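Local coordinates for hypothetical protein, IPT/TIG domain protein (Bacteroides ovatus, PDB 4HW6), which is of unknown function but, pairing an IPT/TIG domain with a six-bladed beta-propeller, probably binds carbohydrate as an auxiliary nutrient-binding protein, at residues Val279-Gly284 and Glu351-Asp356. Residues are numbered along the deposited sequence; the frame is centred on the assembly and turned at random.
Sequences VWHPTG and EEDEYD
Two neighbouring blades of the six-bladed beta-propeller meet here, where the type I turn His-281 to Gly-284, linking strands 276-280 and 286-291, faces the loop leading into strand 355-361. A His-carboxylate hydrogen bond joins them: His-281 NE2 donates to Asp-353 OD1 at 2.8 Å, with an N-H...O angle of 156°. The oxygen lies near the imidazole plane, but the donor comes from above the carboxylate plane. From the opposite face of that carboxylate, Tyr-355 N reaches the same OD1 at 3.0 Å, closing an Asx turn. The chi1 of His-281 (-169°) turns CG away from the backbone N and carries NE2 to the Asp-353 carboxylate, while ND1 accepts from Thr-283 N at 3.2 Å and also shares a hydrogen bond with Thr-283 OG1. Beside this polar link, Pro-282 CG sits over one face of the Tyr-355 ring, 3.8 Å from its centroid, a CH-pi contact. Phe-342, on the strand next to 355-361, meets the His-281 ring edge-to-face and also touches Pro-282 and Tyr-355. Bonds at both nitrogens fix the rotation of the imidazole, and their directions are consistent with a proton on NE2.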
loop_
_atom_site.group_PDB
_atom_site.type_symbol
_atom_site.label_atom_id
_atom_site.label_comp_id
_atom_site.label_asym_id
_atom_site.label_seq_id
_atom_site.Cartn_x
_atom_site.Cartn_y
_atom_site.Cartn_z
ATOM N N VAL A 279 10.970 -10.823 3.341
ATOM C CA VAL A 279 10.356 -9.735 4.088
ATOM C C VAL A 279 10.229 -10.137 5.563
ATOM O O VAL A 279 9.551 -11.122 5.891
ATOM C CB VAL A 279 8.936 -9.357 3.561
ATOM C CG1 VAL A 279 8.476 -8.082 4.240
ATOM C CG2 VAL A 279 8.886 -9.222 2.029
ATOM N N TRP A 280 10.869 -9.372 6.445
ATOM C CA TRP A 280 10.772 -9.594 7.884
ATOM C C TRP A 280 9.379 -9.216 8.405
ATOM O O TRP A 280 8.825 -8.163 8.065
ATOM C CB TRP A 280 11.865 -8.828 8.656
ATOM C CG TRP A 280 13.194 -9.469 8.528
ATOM C CD1 TRP A 280 14.209 -9.091 7.699
ATOM C CD2 TRP A 280 13.594 -10.681 9.139
ATOM N NE1 TRP A 280 15.271 -9.963 7.820
ATOM C CE2 TRP A 280 14.900 -10.974 8.674
ATOM C CE3 TRP A 280 12.983 -11.555 10.047
ATOM C CZ2 TRP A 280 15.601 -12.099 9.100
ATOM C CZ3 TRP A 280 13.673 -12.687 10.437
ATOM C CH2 TRP A 280 14.973 -12.939 9.971
ATOM N N HIS A 281 8.818 -10.073 9.256
ATOM C CA HIS A 281 7.665 -9.676 10.036
ATOM C C HIS A 281 8.065 -8.487 10.895
ATOM O O HIS A 281 9.204 -8.406 11.328
ATOM C CB HIS A 281 7.191 -10.812 10.935
ATOM C CG HIS A 281 5.856 -10.569 11.572
ATOM N ND1 HIS A 281 5.709 -10.016 12.831
ATOM C CD2 HIS A 281 4.603 -10.819 11.121
ATOM C CE1 HIS A 281 4.418 -9.942 13.119
ATOM N NE2 HIS A 281 3.728 -10.415 12.092
ATOM N N PRO A 282 7.122 -7.551 11.149
ATOM C CA PRO A 282 7.522 -6.374 11.906
ATOM C C PRO A 282 8.106 -6.676 13.286
ATOM O O PRO A 282 8.940 -5.923 13.776
ATOM C CB PRO A 282 6.223 -5.572 12.002
ATOM C CG PRO A 282 5.515 -5.907 10.734
ATOM C CD PRO A 282 5.813 -7.370 10.501
ATOM N N THR A 283 7.695 -7.773 13.912
ATOM C CA THR A 283 8.282 -8.178 15.200
ATOM C C THR A 283 9.746 -8.629 15.112
ATOM O O THR A 283 10.463 -8.636 16.119
ATOM C CB THR A 283 7.518 -9.366 15.822
ATOM O OG1 THR A 283 7.590 -10.494 14.942
ATOM C CG2 THR A 283 6.063 -9.009 16.085
ATOM N N GLY A 284 10.170 -9.060 13.933
ATOM C CA GLY A 284 11.488 -9.677 13.742
ATOM C C GLY A 284 11.565 -11.138 14.147
ATOM O O GLY A 284 12.647 -11.723 14.123
ATOM N N GLU A 351 -3.813 -10.358 19.172
ATOM C CA GLU A 351 -3.442 -11.733 18.830
ATOM C C GLU A 351 -1.937 -11.751 18.664
ATOM O O GLU A 351 -1.324 -10.689 18.568
ATOM C CB GLU A 351 -4.207 -12.211 17.587
ATOM C CG GLU A 351 -5.714 -12.114 17.807
ATOM C CD GLU A 351 -6.570 -12.844 16.784
ATOM O OE1 GLU A 351 -7.733 -13.161 17.129
ATOM O OE2 GLU A 351 -6.108 -13.099 15.646
ATOM N N GLU A 352 -1.335 -12.940 18.653
ATOM C CA GLU A 352 0.123 -13.047 18.523
ATOM C C GLU A 352 0.599 -12.408 17.227
ATOM O O GLU A 352 1.668 -11.787 17.182
ATOM C CB GLU A 352 0.596 -14.505 18.576
ATOM C CG GLU A 352 0.972 -14.962 19.981
ATOM C CD GLU A 352 1.696 -16.292 19.987
ATOM O OE1 GLU A 352 2.393 -16.605 18.991
ATOM O OE2 GLU A 352 1.573 -17.021 20.997
ATOM N N ASP A 353 -0.193 -12.567 16.173
ATOM C CA ASP A 353 0.119 -11.919 14.897
ATOM C C ASP A 353 -0.964 -10.906 14.535
ATOM O O ASP A 353 -2.092 -11.268 14.261
ATOM C CB ASP A 353 0.267 -12.951 13.777
ATOM C CG ASP A 353 0.961 -12.387 12.552
ATOM O OD1 ASP A 353 1.057 -11.148 12.385
ATOM O OD2 ASP A 353 1.435 -13.192 11.727
ATOM N N GLU A 354 -0.601 -9.628 14.532
ATOM C CA GLU A 354 -1.552 -8.569 14.273
ATOM C C GLU A 354 -1.571 -8.128 12.822
ATOM O O GLU A 354 -2.267 -7.164 12.507
ATOM C CB GLU A 354 -1.254 -7.371 15.195
ATOM C CG GLU A 354 -1.642 -7.647 16.645
ATOM C CD GLU A 354 -1.431 -6.448 17.562
ATOM O OE1 GLU A 354 -0.386 -5.765 17.415
ATOM O OE2 GLU A 354 -2.304 -6.209 18.432
ATOM N N TYR A 355 -0.881 -8.856 11.939
ATOM C CA TYR A 355 -0.657 -8.424 10.537
ATOM C C TYR A 355 -1.168 -9.411 9.505
ATOM O O TYR A 355 -1.047 -10.619 9.684
ATOM C CB TYR A 355 0.839 -8.207 10.255
ATOM C CG TYR A 355 1.415 -7.069 11.048
ATOM C CD1 TYR A 355 1.867 -7.275 12.332
ATOM C CD2 TYR A 355 1.461 -5.784 10.522
ATOM C CE1 TYR A 355 2.364 -6.233 13.092
ATOM C CE2 TYR A 355 1.937 -4.725 11.272
ATOM C CZ TYR A 355 2.408 -4.964 12.550
ATOM O OH TYR A 355 2.896 -3.947 13.342
ATOM N N ASP A 356 -1.729 -8.876 8.418
ATOM C CA ASP A 356 -1.904 -9.620 7.201
ATOM C C ASP A 356 -0.716 -9.322 6.273
ATOM O O ASP A 356 -0.059 -8.293 6.407
ATOM C CB ASP A 356 -3.202 -9.215 6.499
ATOM C CG ASP A 356 -4.428 -9.938 7.029
ATOM O OD1 ASP A 356 -4.334 -11.102 7.464
ATOM O OD2 ASP A 356 -5.535 -9.344 6.975
#